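Local coordinates for protein inosine-uridine preferring nucleoside hydrolase (Gardnerella vaginalis 315-A, PDB 6BA1) that belongs to the nucleoside hydrolase family, with an alpha/beta fold built round a mixed, mostly parallel eight-stranded sheet and a bound calcium ion, at residues L52-L57 / V96-S101; V65-S70 / R103-E108; S109-I114 / I136-K141; S117-G122 / K147-K152. All coordinates share one frame; numbering follows the deposited sequence.

How the contacts relate
Contact 3 is the most buried of the four and wholly apolar in its side chains, joining helices 110-121 and 134-142. Contact 4 uses the far end of helix 110-121 against helix 146-149 and the turn after it, and is only partly buried; there a lysine and a glutamate join the apolar atoms. Contacts 1 and 2 both involve the loop between helices 82-88 and 110-121: it meets helix 44-57 first and strand 64-67 next, and the two contacts touch through a salt bridge and apolar atoms. Contact 2 has a backbone hydrogen bond across it, contact 1 a serine-carboxylate bond. Contacts 2 and 3 also touch, whereas contacts 1 and 4 lie about 15 Å apart at their nearest atoms.

Contact 1: L52-L57 / V96-S101; sequences LAITDL and VEIPDS
A53 and S101 mark the nearest passage of the two backbones, with 4.6 Å between A53 CA and S101 CA, where the irregular chain 96-101 runs past the last turns of helix 44-57. At one end of the contact I98 supplies the apolar contact. Its side chain is fully extended, with CG1 anti to the backbone N (chi1 -176°), which carries CD1 to the helix. There I98 CD1 lies 3.8 Å from L57 CD2 and 4.0 Å from I54 CG1, the isoleucine side chains crossing at about a right angle. F222 of helix 218-237 touches both I54 and L57. Next along, the methyl A53 CB rests 3.5 Å from P99 O. At the other end L52 CB and S101 CB pack at 3.7 Å, and S101 OG donates to D56 OD2 over 2.6 Å. The hydroxyl meets that oxygen from above the carboxylate plane, 45° out of it. The two oxygens of D56 are thus divided, for OD1 forms a salt bridge with R103 NE, while S101 OG also accepts from R103 N. Serine and arginine together should hold the carboxylate's orientation and stabilise its negative charge.

Contact 2: V65-S70 / R103-E108; sequences VYKGLS and RKAEDE
V65 and Y66 sit on strand 64-67, the outermost parallel strand of the central sheet, and face A105 and E106 in the loop that leads to helix 110-121. The CA atoms pair in step: V65 CA to A105 CA and Y66 CA to E106 CA both measure 5.3 Å. A single backbone hydrogen bond joins the segments, E106 N to V65 O at 3.1 Å with an angle of 162° at the hydrogen. The same carbonyl oxygen receives a CA-H...O contact, A105 CA to V65 O, at 3.4 Å.

The ring of Y66 is held by aliphatic parts of two glutamates. E106 CG, turned anti to its own carbonyl carbon (chi1 -63°), lies over one face, offset toward the rim, 3.9 Å from the ring centroid and 23° off the normal, in a CH-pi contact. E108 runs alongside the tyrosine, pointing the same way, and its CG approaches the ring edge at 3.9 Å from Y66 CE1. The ring also stacks with that of F113 on helix 110-121. Further along the strand K67, extended beyond CG, brings its CD to 3.8 Å from A105 CB. Towards the start, the guanidinium of R103 comes obliquely to the methyl V65 CG2; R103 NE forms a salt bridge with D56 OD1 on helix 44-57, and NH2 bonds to V63 O.

One bond does not make a new strand: the loop flanks the sheet margin, then enters the helix that crosses back to strand 125-129. Such a return from edge to middle, giving strand order 3-2-1-4-5-6, is the hallmark of a doubly wound, Rossmann-like alpha/beta fold.

Contact 3: S109-I114 / I136-K141; sequences SAVDFI and IAAALK
V111 and I114 of helix 110-121 meet A138, A139 and I136 of helix 134-142 through van der Waals contacts of apolar side chains, partly with each other and partly with the helix backbone. The short axes approach to 8.8 Å and cross at -60°, and the backbones come nearest at V111 CA and A139 CA, 5.2 Å apart. The small alanines present little more than backbone and methyl, so V111 reaches the helix surface itself: with CG1 anti to the backbone N (chi1 -176°), that methyl lies 3.9 Å from A139 N. V111 CG1 also stands 4.3 Å from A138 CB, which places it against both alanines. One turn on, I114 CG2 packs on A139 CB at 4.2 Å and, more loosely, on I136 CD1 at 4.5 Å. Beneath them Y127 of strand 125-129 touches both I114 and I136, so the two helices share one side of the sheet.

Polar interactions stand to the side of this patch. S109 occupies the N-cap position of helix 110-121, and its OG accepts a weak bond from D112 N at 3.3 Å. D112 OD1 in turn forms a salt bridge with K142, the last residue of helix 134-142.

The chemistry therefore separates cleanly. Methyl groups meet one another and the backbone of A138 and A139, with no polar pairing between the segments, while the charged link between the same helices lies beyond them, where D112 is partly exposed.

Contact 4: S117-G122 / K147-K152; sequences SVKKYG and KDEIGK
V118 makes the apolar first shell with E149 and I150, using a different methyl for each. Its CG1, anti to the backbone N (chi1 167°), lies 3.6 Å from E149 CB, and its CG2 lies 4.0 Å from I150 CD1. Both partner side chains cross the valine at about a right angle. V118 thereby sits at the end of helix 146-149, since its two methyls touch E149, still helical, and I150, which is not. Nearest in backbone terms are G122 and I150, with 5.2 Å between G122 CA and I150 CA. Each is the first residue after its helix to depart from helical phi and psi, and G122 does so with a positive phi of 51°, a value that suits glycine. The G122 backbone passes against that of E149 and I150.

On the more exposed side, K119 and E149 cross obliquely. The methylene K119 CE is close to the carboxylate, 3.2 Å from E149 OE1, but the charged atom K119 NZ stays 4.1 Å from that oxygen, beyond a salt bridge. K119 NZ is instead paired with E145, just before helix 146-149, so two acidic residues lie near the one ammonium group.

The second shell is the sheet. L125 of strand 125-129 touches V118. I150 lies just before strand 152-156 and rests on Y127 of the adjacent strand 125-129, to which K152 is joined by backbone hydrogen bonding.

Across the segments the contact is mainly van der Waals, through V118 against E149 and I150; the ion pair of K119 is with E145 just outside, and the charge of E149 probably adds only a longer-range attraction.

Contact 1: L52-L57 / V96-S101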
loop_
_atom_site.group_PDB
_atom_site.type_symbol
_atom_site.label_atom_id
_atom_site.label_comp_id
_atom_site.label_asym_id
_atom_site.label_seq_id
_atom_site.Cartn_x
_atom_site.Cartn_y
_atom_site.Cartn_z
ATOM N N LEU A 52 -29.553 -7.346 19.414
ATOM C CA LEU A 52 -30.979 -7.615 19.610
ATOM C C LEU A 52 -31.712 -6.367 20.087
ATOM O O LEU A 52 -32.700 -5.958 19.477
ATOM C CB LEU A 52 -31.186 -8.750 20.615
ATOM C CG LEU A 52 -30.735 -10.151 20.193
ATOM C CD1 LEU A 52 -30.506 -11.033 21.420
ATOM C CD2 LEU A 52 -31.743 -10.792 19.237
ATOM N N ALA A 53 -31.203 -5.765 21.166
ATOM C CA ALA A 53 -31.799 -4.564 21.765
ATOM C C ALA A 53 -31.915 -3.378 20.800
ATOM O O ALA A 53 -32.909 -2.646 20.819
ATOM C CB ALA A 53 -31.009 -4.150 22.998
ATOM N N ILE A 54 -30.893 -3.202 19.962
ATOM C CA ILE A 54 -30.818 -2.065 19.045
ATOM C C ILE A 54 -31.700 -2.282 17.814
ATOM O O ILE A 54 -32.413 -1.365 17.400
ATOM C CB ILE A 54 -29.345 -1.746 18.684
ATOM C CG1 ILE A 54 -28.654 -1.138 19.913
ATOM C CG2 ILE A 54 -29.235 -0.777 17.503
ATOM C CD1 ILE A 54 -27.186 -1.479 20.059
ATOM N N THR A 55 -31.656 -3.484 17.240
ATOM C CA THR A 55 -32.538 -3.836 16.121
ATOM C C THR A 55 -34.012 -3.638 16.486
ATOM O O THR A 55 -34.790 -3.121 15.675
ATOM C CB THR A 55 -32.324 -5.289 15.644
ATOM O OG1 THR A 55 -32.272 -6.174 16.770
ATOM C CG2 THR A 55 -31.043 -5.398 14.856
ATOM N N ASP A 56 -34.374 -4.042 17.709
ATOM C CA ASP A 56 -35.694 -3.750 18.285
ATOM C C ASP A 56 -35.967 -2.246 18.310
ATOM O O ASP A 56 -36.965 -1.795 17.749
ATOM C CB ASP A 56 -35.819 -4.304 19.717
ATOM C CG ASP A 56 -36.069 -5.806 19.761
ATOM O OD1 ASP A 56 -35.807 -6.512 18.762
ATOM O OD2 ASP A 56 -36.527 -6.280 20.822
ATOM N N LEU A 57 -35.066 -1.480 18.933
ATOM C CA LEU A 57 -35.262 -0.034 19.124
ATOM C C LEU A 57 -35.499 0.746 17.823
ATOM O O LEU A 57 -36.299 1.684 17.805
ATOM C CB LEU A 57 -34.074 0.591 19.869
ATOM C CG LEU A 57 -34.293 2.019 20.395
ATOM C CD1 LEU A 57 -35.019 1.996 21.721
ATOM C CD2 LEU A 57 -32.980 2.767 20.522
ATOM N N VAL A 96 -25.051 4.032 27.132
ATOM C CA VAL A 96 -26.434 4.436 26.964
ATOM C C VAL A 96 -27.327 3.289 27.418
ATOM O O VAL A 96 -27.194 2.158 26.940
ATOM C CB VAL A 96 -26.746 4.840 25.507
ATOM C CG1 VAL A 96 -28.190 5.319 25.378
ATOM C CG2 VAL A 96 -25.792 5.931 25.046
ATOM N N GLU A 97 -28.234 3.603 28.343
ATOM C CA GLU A 97 -29.146 2.623 28.920
ATOM C C GLU A 97 -30.282 2.384 27.933
ATOM O O GLU A 97 -30.924 3.328 27.469
ATOM C CB GLU A 97 -29.707 3.104 30.263
ATOM C CG GLU A 97 -28.664 3.479 31.312
ATOM C CD GLU A 97 -27.880 2.289 31.836
ATOM O OE1 GLU A 97 -28.077 1.936 33.018
ATOM O OE2 GLU A 97 -27.060 1.712 31.077
ATOM N N ILE A 98 -30.516 1.113 27.624
ATOM C CA ILE A 98 -31.477 0.711 26.609
ATOM C C ILE A 98 -32.074 -0.637 27.040
ATOM O O ILE A 98 -31.330 -1.526 27.478
ATOM C CB ILE A 98 -30.805 0.639 25.207
ATOM C CG1 ILE A 98 -31.830 0.322 24.110
ATOM C CG2 ILE A 98 -29.647 -0.362 25.186
ATOM C CD1 ILE A 98 -31.226 0.237 22.717
ATOM N N PRO A 99 -33.412 -0.793 26.943
ATOM C CA PRO A 99 -34.004 -2.052 27.407
ATOM C C PRO A 99 -33.508 -3.283 26.637
ATOM O O PRO A 99 -33.370 -3.232 25.417
ATOM C CB PRO A 99 -35.512 -1.836 27.187
ATOM C CG PRO A 99 -35.613 -0.731 26.188
ATOM C CD PRO A 99 -34.441 0.155 26.477
ATOM N N ASP A 100 -33.237 -4.367 27.363
ATOM C CA ASP A 100 -32.886 -5.657 26.760
ATOM C C ASP A 100 -34.027 -6.127 25.872
ATOM O O ASP A 100 -35.201 -5.958 26.225
ATOM C CB ASP A 100 -32.656 -6.729 27.833
ATOM C CG ASP A 100 -31.415 -6.477 28.674
ATOM O OD1 ASP A 100 -30.956 -5.318 28.747
ATOM O OD2 ASP A 100 -30.896 -7.442 29.267
ATOM N N SER A 101 -33.700 -6.708 24.722
ATOM C CA SER A 101 -34.723 -7.328 23.891
ATOM C C SER A 101 -35.132 -8.651 24.539
ATOM O O SER A 101 -34.267 -9.423 24.966
ATOM C CB SER A 101 -34.205 -7.601 22.486
ATOM O OG SER A 101 -35.164 -8.302 21.715
#

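Contact 2: V65-S70 / R103-E108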
loop_
_atom_site.group_PDB
_atom_site.type_symbol
_atom_site.label_atom_id
_atom_site.label_comp_id
_atom_site.label_asym_id
_atom_site.label_seq_id
_atom_site.Cartn_x
_atom_site.Cartn_y
_atom_site.Cartn_z
ATOM N N VAL A 65 -30.468 -12.540 15.241
ATOM C CA VAL A 65 -29.075 -12.415 15.672
ATOM C C VAL A 65 -28.492 -13.795 15.974
ATOM O O VAL A 65 -28.979 -14.496 16.855
ATOM C CB VAL A 65 -28.971 -11.515 16.919
ATOM C CG1 VAL A 65 -27.537 -11.430 17.416
ATOM C CG2 VAL A 65 -29.526 -10.129 16.601
ATOM N N TYR A 66 -27.445 -14.172 15.245
ATOM C CA TYR A 66 -26.796 -15.475 15.410
ATOM C C TYR A 66 -25.533 -15.334 16.251
ATOM O O TYR A 66 -25.066 -14.232 16.509
ATOM C CB TYR A 66 -26.499 -16.100 14.047
ATOM C CG TYR A 66 -27.756 -16.324 13.236
ATOM C CD1 TYR A 66 -28.376 -17.566 13.195
ATOM C CD2 TYR A 66 -28.341 -15.278 12.522
ATOM C CE1 TYR A 66 -29.538 -17.766 12.449
ATOM C CE2 TYR A 66 -29.497 -15.463 11.782
ATOM C CZ TYR A 66 -30.094 -16.705 11.746
ATOM O OH TYR A 66 -31.243 -16.879 11.004
ATOM N N LYS A 67 -24.993 -16.470 16.673
ATOM C CA LYS A 67 -23.958 -16.532 17.690
ATOM C C LYS A 67 -22.669 -17.101 17.082
ATOM O O LYS A 67 -22.578 -18.299 16.809
ATOM C CB LYS A 67 -24.459 -17.401 18.860
ATOM C CG LYS A 67 -24.482 -16.712 20.219
ATOM C CD LYS A 67 -25.357 -17.475 21.201
ATOM C CE LYS A 67 -25.430 -16.782 22.547
ATOM N NZ LYS A 67 -26.088 -17.638 23.576
ATOM N N GLY A 68 -21.694 -16.231 16.833
ATOM C CA GLY A 68 -20.377 -16.644 16.334
ATOM C C GLY A 68 -19.427 -17.071 17.443
ATOM O O GLY A 68 -19.860 -17.442 18.519
ATOM N N LEU A 69 -18.128 -16.990 17.164
ATOM C CA LEU A 69 -17.083 -17.500 18.060
ATOM C C LEU A 69 -16.598 -16.439 19.044
ATOM O O LEU A 69 -16.545 -15.266 18.700
ATOM C CB LEU A 69 -15.918 -18.058 17.225
ATOM C CG LEU A 69 -16.265 -19.306 16.406
ATOM C CD1 LEU A 69 -15.511 -19.374 15.095
ATOM C CD2 LEU A 69 -15.983 -20.552 17.218
ATOM N N SER A 70 -16.241 -16.866 20.258
ATOM C CA SER A 70 -15.823 -15.960 21.358
ATOM C C SER A 70 -14.373 -15.492 21.265
ATOM O O SER A 70 -14.090 -14.323 21.550
ATOM C CB SER A 70 -16.004 -16.651 22.713
ATOM O OG SER A 70 -17.367 -16.897 22.982
ATOM N N ARG A 103 -36.380 -11.017 22.805
ATOM C CA ARG A 103 -35.931 -11.985 21.784
ATOM C C ARG A 103 -34.538 -12.361 22.179
ATOM O O ARG A 103 -33.840 -11.605 22.889
ATOM C CB ARG A 103 -35.939 -11.397 20.342
ATOM C CG ARG A 103 -36.973 -10.363 20.192
ATOM C CD ARG A 103 -37.135 -9.675 18.773
ATOM N NE ARG A 103 -35.865 -9.174 18.255
ATOM C CZ ARG A 103 -35.050 -9.842 17.451
ATOM N NH1 ARG A 103 -35.345 -11.095 17.097
ATOM N NH2 ARG A 103 -33.922 -9.333 16.960
ATOM N N LYS A 104 -34.124 -13.557 21.758
ATOM C CA LYS A 104 -32.803 -14.098 22.059
ATOM C C LYS A 104 -32.120 -14.669 20.828
ATOM O O LYS A 104 -32.711 -14.711 19.748
ATOM C CB LYS A 104 -32.931 -15.140 23.190
ATOM C CG LYS A 104 -33.321 -14.499 24.518
ATOM C CD LYS A 104 -32.564 -14.882 25.824
ATOM C CE LYS A 104 -32.358 -13.635 26.703
ATOM N NZ LYS A 104 -32.358 -13.912 28.162
ATOM N N ALA A 105 -30.866 -15.080 20.983
ATOM C CA ALA A 105 -30.066 -15.567 19.859
ATOM C C ALA A 105 -30.639 -16.840 19.272
ATOM O O ALA A 105 -31.157 -17.677 20.001
ATOM C CB ALA A 105 -28.633 -15.811 20.300
ATOM N N GLU A 106 -30.530 -16.990 17.950
ATOM C CA GLU A 106 -31.017 -18.192 17.260
ATOM C C GLU A 106 -30.222 -19.414 17.694
ATOM O O GLU A 106 -29.130 -19.299 18.253
ATOM C CB GLU A 106 -30.922 -18.035 15.752
ATOM C CG GLU A 106 -31.776 -16.910 15.165
ATOM C CD GLU A 106 -33.260 -17.148 15.286
ATOM O OE1 GLU A 106 -33.695 -18.301 15.154
ATOM O OE2 GLU A 106 -33.989 -16.164 15.487
ATOM N N ASP A 107 -30.786 -20.594 17.443
ATOM C CA ASP A 107 -30.232 -21.842 17.974
ATOM C C ASP A 107 -28.920 -22.212 17.311
ATOM O O ASP A 107 -27.963 -22.559 17.993
ATOM C CB ASP A 107 -31.240 -22.996 17.839
ATOM C CG ASP A 107 -32.452 -22.835 18.748
ATOM O OD1 ASP A 107 -32.483 -21.912 19.592
ATOM O OD2 ASP A 107 -33.369 -23.684 18.638
ATOM N N GLU A 108 -28.888 -22.144 15.985
ATOM C CA GLU A 108 -27.684 -22.493 15.224
ATOM C C GLU A 108 -26.565 -21.453 15.352
ATOM O O GLU A 108 -26.808 -20.281 15.652
ATOM C CB GLU A 108 -28.031 -22.742 13.750
ATOM C CG GLU A 108 -28.425 -21.499 12.969
ATOM C CD GLU A 108 -29.511 -21.770 11.931
ATOM O OE1 GLU A 108 -30.641 -22.169 12.339
ATOM O OE2 GLU A 108 -29.225 -21.563 10.723
#

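Contact 3: S109-I114 / I136-K141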
loop_
_atom_site.group_PDB
_atom_site.type_symbol
_atom_site.label_atom_id
_atom_site.label_comp_id
_atom_site.label_asym_id
_atom_site.label_seq_id
_atom_site.Cartn_x
_atom_site.Cartn_y
_atom_site.Cartn_z
ATOM N N SER A 109 -25.338 -21.917 15.118
ATOM C CA SER A 109 -24.152 -21.052 15.125
ATOM C C SER A 109 -24.153 -20.145 13.899
ATOM O O SER A 109 -24.765 -20.459 12.872
ATOM C CB SER A 109 -22.850 -21.874 15.178
ATOM O OG SER A 109 -22.501 -22.419 13.914
ATOM N N ALA A 110 -23.451 -19.029 14.020
ATOM C CA ALA A 110 -23.345 -18.058 12.937
ATOM C C ALA A 110 -22.482 -18.575 11.801
ATOM O O ALA A 110 -22.685 -18.204 10.642
ATOM C CB ALA A 110 -22.792 -16.751 13.456
ATOM N N VAL A 111 -21.520 -19.428 12.148
ATOM C CA VAL A 111 -20.729 -20.167 11.161
ATOM C C VAL A 111 -21.671 -20.867 10.169
ATOM O O VAL A 111 -21.561 -20.671 8.957
ATOM C CB VAL A 111 -19.802 -21.215 11.837
ATOM C CG1 VAL A 111 -18.919 -21.906 10.804
ATOM C CG2 VAL A 111 -18.962 -20.586 12.954
ATOM N N ASP A 112 -22.613 -21.651 10.701
ATOM C CA ASP A 112 -23.573 -22.410 9.882
ATOM C C ASP A 112 -24.621 -21.532 9.202
ATOM O O ASP A 112 -25.070 -21.858 8.103
ATOM C CB ASP A 112 -24.287 -23.481 10.716
ATOM C CG ASP A 112 -23.351 -24.561 11.223
ATOM O OD1 ASP A 112 -22.397 -24.939 10.509
ATOM O OD2 ASP A 112 -23.593 -25.041 12.354
ATOM N N PHE A 113 -25.027 -20.444 9.860
ATOM C CA PHE A 113 -25.973 -19.490 9.269
ATOM C C PHE A 113 -25.419 -18.864 7.991
ATOM O O PHE A 113 -26.149 -18.701 7.008
ATOM C CB PHE A 113 -26.344 -18.387 10.260
ATOM C CG PHE A 113 -27.153 -17.277 9.647
ATOM C CD1 PHE A 113 -28.373 -17.546 9.023
ATOM C CD2 PHE A 113 -26.688 -15.963 9.670
ATOM C CE1 PHE A 113 -29.118 -16.523 8.453
ATOM C CE2 PHE A 113 -27.435 -14.942 9.098
ATOM C CZ PHE A 113 -28.648 -15.223 8.489
ATOM N N ILE A 114 -24.135 -18.511 8.020
ATOM C CA ILE A 114 -23.447 -17.961 6.853
ATOM C C ILE A 114 -23.430 -18.997 5.725
ATOM O O ILE A 114 -23.861 -18.706 4.608
ATOM C CB ILE A 114 -22.012 -17.498 7.208
ATOM C CG1 ILE A 114 -22.069 -16.259 8.118
ATOM C CG2 ILE A 114 -21.198 -17.175 5.955
ATOM C CD1 ILE A 114 -20.795 -15.993 8.895
ATOM N N ILE A 136 -16.065 -15.821 9.456
ATOM C CA ILE A 136 -16.018 -16.268 8.048
ATOM C C ILE A 136 -14.772 -17.104 7.674
ATOM O O ILE A 136 -14.786 -17.833 6.679
ATOM C CB ILE A 136 -16.239 -15.104 7.053
ATOM C CG1 ILE A 136 -16.533 -15.668 5.651
ATOM C CG2 ILE A 136 -15.063 -14.132 7.050
ATOM C CD1 ILE A 136 -17.522 -14.866 4.843
ATOM N N ALA A 137 -13.709 -17.011 8.475
ATOM C CA ALA A 137 -12.568 -17.925 8.354
ATOM C C ALA A 137 -12.974 -19.360 8.676
ATOM O O ALA A 137 -12.634 -20.289 7.938
ATOM C CB ALA A 137 -11.445 -17.497 9.273
ATOM N N ALA A 138 -13.695 -19.527 9.786
ATOM C CA ALA A 138 -14.261 -20.821 10.171
ATOM C C ALA A 138 -15.303 -21.333 9.163
ATOM O O ALA A 138 -15.402 -22.542 8.935
ATOM C CB ALA A 138 -14.865 -20.742 11.564
ATOM N N ALA A 139 -16.072 -20.416 8.572
ATOM C CA ALA A 139 -17.049 -20.759 7.533
ATOM C C ALA A 139 -16.371 -21.272 6.267
ATOM O O ALA A 139 -16.734 -22.329 5.751
ATOM C CB ALA A 139 -17.928 -19.562 7.205
ATOM N N LEU A 140 -15.390 -20.515 5.778
ATOM C CA LEU A 140 -14.585 -20.917 4.611
ATOM C C LEU A 140 -13.764 -22.183 4.864
ATOM O O LEU A 140 -13.563 -22.992 3.956
ATOM C CB LEU A 140 -13.653 -19.778 4.174
ATOM C CG LEU A 140 -14.339 -18.654 3.395
ATOM C CD1 LEU A 140 -13.555 -17.360 3.494
ATOM C CD2 LEU A 140 -14.559 -19.053 1.935
ATOM N N LYS A 141 -13.274 -22.327 6.094
ATOM C CA LYS A 141 -12.645 -23.568 6.555
ATOM C C LYS A 141 -13.618 -24.755 6.386
ATOM O O LYS A 141 -13.327 -25.679 5.625
ATOM C CB LYS A 141 -12.172 -23.397 8.014
ATOM C CG LYS A 141 -11.857 -24.661 8.819
ATOM C CD LYS A 141 -10.459 -25.183 8.616
ATOM C CE LYS A 141 -10.255 -26.394 9.533
ATOM N NZ LYS A 141 -8.834 -26.806 9.672
#

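Contact 4: S117-G122 / K147-K152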
loop_
_atom_site.group_PDB
_atom_site.type_symbol
_atom_site.label_atom_id
_atom_site.label_comp_id
_atom_site.label_asym_id
_atom_site.label_seq_id
_atom_site.Cartn_x
_atom_site.Cartn_y
_atom_site.Cartn_z
ATOM N N SER A 117 -26.903 -19.527 4.423
ATOM C CA SER A 117 -27.319 -18.325 3.679
ATOM C C SER A 117 -26.664 -18.218 2.302
ATOM O O SER A 117 -27.289 -17.731 1.355
ATOM C CB SER A 117 -27.022 -17.052 4.483
ATOM O OG SER A 117 -27.808 -16.985 5.653
ATOM N N VAL A 118 -25.409 -18.655 2.206
ATOM C CA VAL A 118 -24.689 -18.699 0.927
ATOM C C VAL A 118 -25.370 -19.667 -0.036
ATOM O O VAL A 118 -25.570 -19.338 -1.202
ATOM C CB VAL A 118 -23.192 -19.079 1.112
ATOM C CG1 VAL A 118 -22.522 -19.442 -0.210
ATOM C CG2 VAL A 118 -22.436 -17.939 1.787
ATOM N N LYS A 119 -25.725 -20.851 0.453
ATOM C CA LYS A 119 -26.395 -21.845 -0.389
ATOM C C LYS A 119 -27.839 -21.470 -0.733
ATOM O O LYS A 119 -28.320 -21.847 -1.802
ATOM C CB LYS A 119 -26.286 -23.259 0.212
ATOM C CG LYS A 119 -25.092 -24.042 -0.336
ATOM C CD LYS A 119 -24.182 -24.632 0.729
ATOM C CE LYS A 119 -22.760 -24.778 0.181
ATOM N NZ LYS A 119 -21.819 -25.480 1.101
ATOM N N LYS A 120 -28.512 -20.714 0.137
ATOM C CA LYS A 120 -29.873 -20.237 -0.160
ATOM C C LYS A 120 -29.872 -19.111 -1.186
ATOM O O LYS A 120 -30.479 -19.236 -2.250
ATOM C CB LYS A 120 -30.608 -19.768 1.109
ATOM C CG LYS A 120 -32.079 -19.474 0.859
ATOM C CD LYS A 120 -32.988 -19.754 2.056
ATOM C CE LYS A 120 -34.439 -19.665 1.636
ATOM N NZ LYS A 120 -35.349 -20.387 2.572
ATOM N N TYR A 121 -29.178 -18.024 -0.864
ATOM C CA TYR A 121 -29.257 -16.790 -1.648
ATOM C C TYR A 121 -28.129 -16.608 -2.664
ATOM O O TYR A 121 -28.198 -15.687 -3.478
ATOM C CB TYR A 121 -29.359 -15.585 -0.705
ATOM C CG TYR A 121 -30.516 -15.721 0.260
ATOM C CD1 TYR A 121 -31.837 -15.722 -0.203
ATOM C CD2 TYR A 121 -30.300 -15.891 1.631
ATOM C CE1 TYR A 121 -32.907 -15.869 0.678
ATOM C CE2 TYR A 121 -31.368 -16.037 2.515
ATOM C CZ TYR A 121 -32.664 -16.025 2.035
ATOM O OH TYR A 121 -33.716 -16.159 2.905
ATOM N N GLY A 122 -27.109 -17.467 -2.622
ATOM C CA GLY A 122 -26.046 -17.487 -3.641
ATOM C C GLY A 122 -25.412 -16.132 -3.912
ATOM O O GLY A 122 -24.847 -15.507 -3.009
ATOM N N LYS A 147 -16.588 -19.460 -1.424
ATOM C CA LYS A 147 -15.761 -18.601 -2.303
ATOM C C LYS A 147 -16.475 -18.149 -3.578
ATOM O O LYS A 147 -16.671 -16.947 -3.813
ATOM C CB LYS A 147 -14.497 -19.344 -2.746
ATOM C CG LYS A 147 -13.465 -19.627 -1.676
ATOM C CD LYS A 147 -12.469 -20.674 -2.171
ATOM C CE LYS A 147 -11.553 -21.131 -1.042
ATOM N NZ LYS A 147 -10.378 -21.889 -1.513
ATOM N N ASP A 148 -16.870 -19.137 -4.378
ATOM C CA ASP A 148 -17.432 -18.913 -5.705
ATOM C C ASP A 148 -18.948 -18.708 -5.638
ATOM O O ASP A 148 -19.510 -17.961 -6.444
ATOM C CB ASP A 148 -17.080 -20.091 -6.626
ATOM C CG ASP A 148 -15.573 -20.400 -6.641
ATOM O OD1 ASP A 148 -14.755 -19.471 -6.789
ATOM O OD2 ASP A 148 -15.202 -21.577 -6.506
ATOM N N GLU A 149 -19.599 -19.362 -4.670
ATOM C CA GLU A 149 -21.054 -19.274 -4.493
ATOM C C GLU A 149 -21.540 -17.907 -3.979
ATOM O O GLU A 149 -22.583 -17.428 -4.426
ATOM C CB GLU A 149 -21.560 -20.408 -3.576
ATOM C CG GLU A 149 -21.488 -21.802 -4.187
ATOM C CD GLU A 149 -21.984 -22.891 -3.248
ATOM O OE1 GLU A 149 -21.348 -23.113 -2.198
ATOM O OE2 GLU A 149 -23.013 -23.538 -3.562
ATOM N N ILE A 150 -20.802 -17.296 -3.048
ATOM C CA ILE A 150 -21.218 -16.014 -2.440
ATOM C C ILE A 150 -21.135 -14.843 -3.432
ATOM O O ILE A 150 -20.277 -14.826 -4.323
ATOM C CB ILE A 150 -20.425 -15.688 -1.146
ATOM C CG1 ILE A 150 -21.130 -14.593 -0.326
ATOM C CG2 ILE A 150 -18.992 -15.287 -1.446
ATOM C CD1 ILE A 150 -20.598 -14.433 1.083
ATOM N N GLY A 151 -22.045 -13.882 -3.264
ATOM C CA GLY A 151 -22.118 -12.702 -4.119
ATOM C C GLY A 151 -20.929 -11.791 -3.932
ATOM O O GLY A 151 -20.155 -11.611 -4.859
ATOM N N LYS A 152 -20.809 -11.213 -2.740
ATOM C CA LYS A 152 -19.638 -10.426 -2.369
ATOM C C LYS A 152 -19.468 -10.234 -0.862
ATOM O O LYS A 152 -20.428 -10.144 -0.137
ATOM C CB LYS A 152 -19.639 -9.055 -3.070
ATOM C CG LYS A 152 -20.797 -8.135 -2.744
ATOM C CD LYS A 152 -20.621 -6.806 -3.460
ATOM C CE LYS A 152 -21.636 -5.759 -3.041
ATOM N NZ LYS A 152 -21.133 -4.386 -3.368
#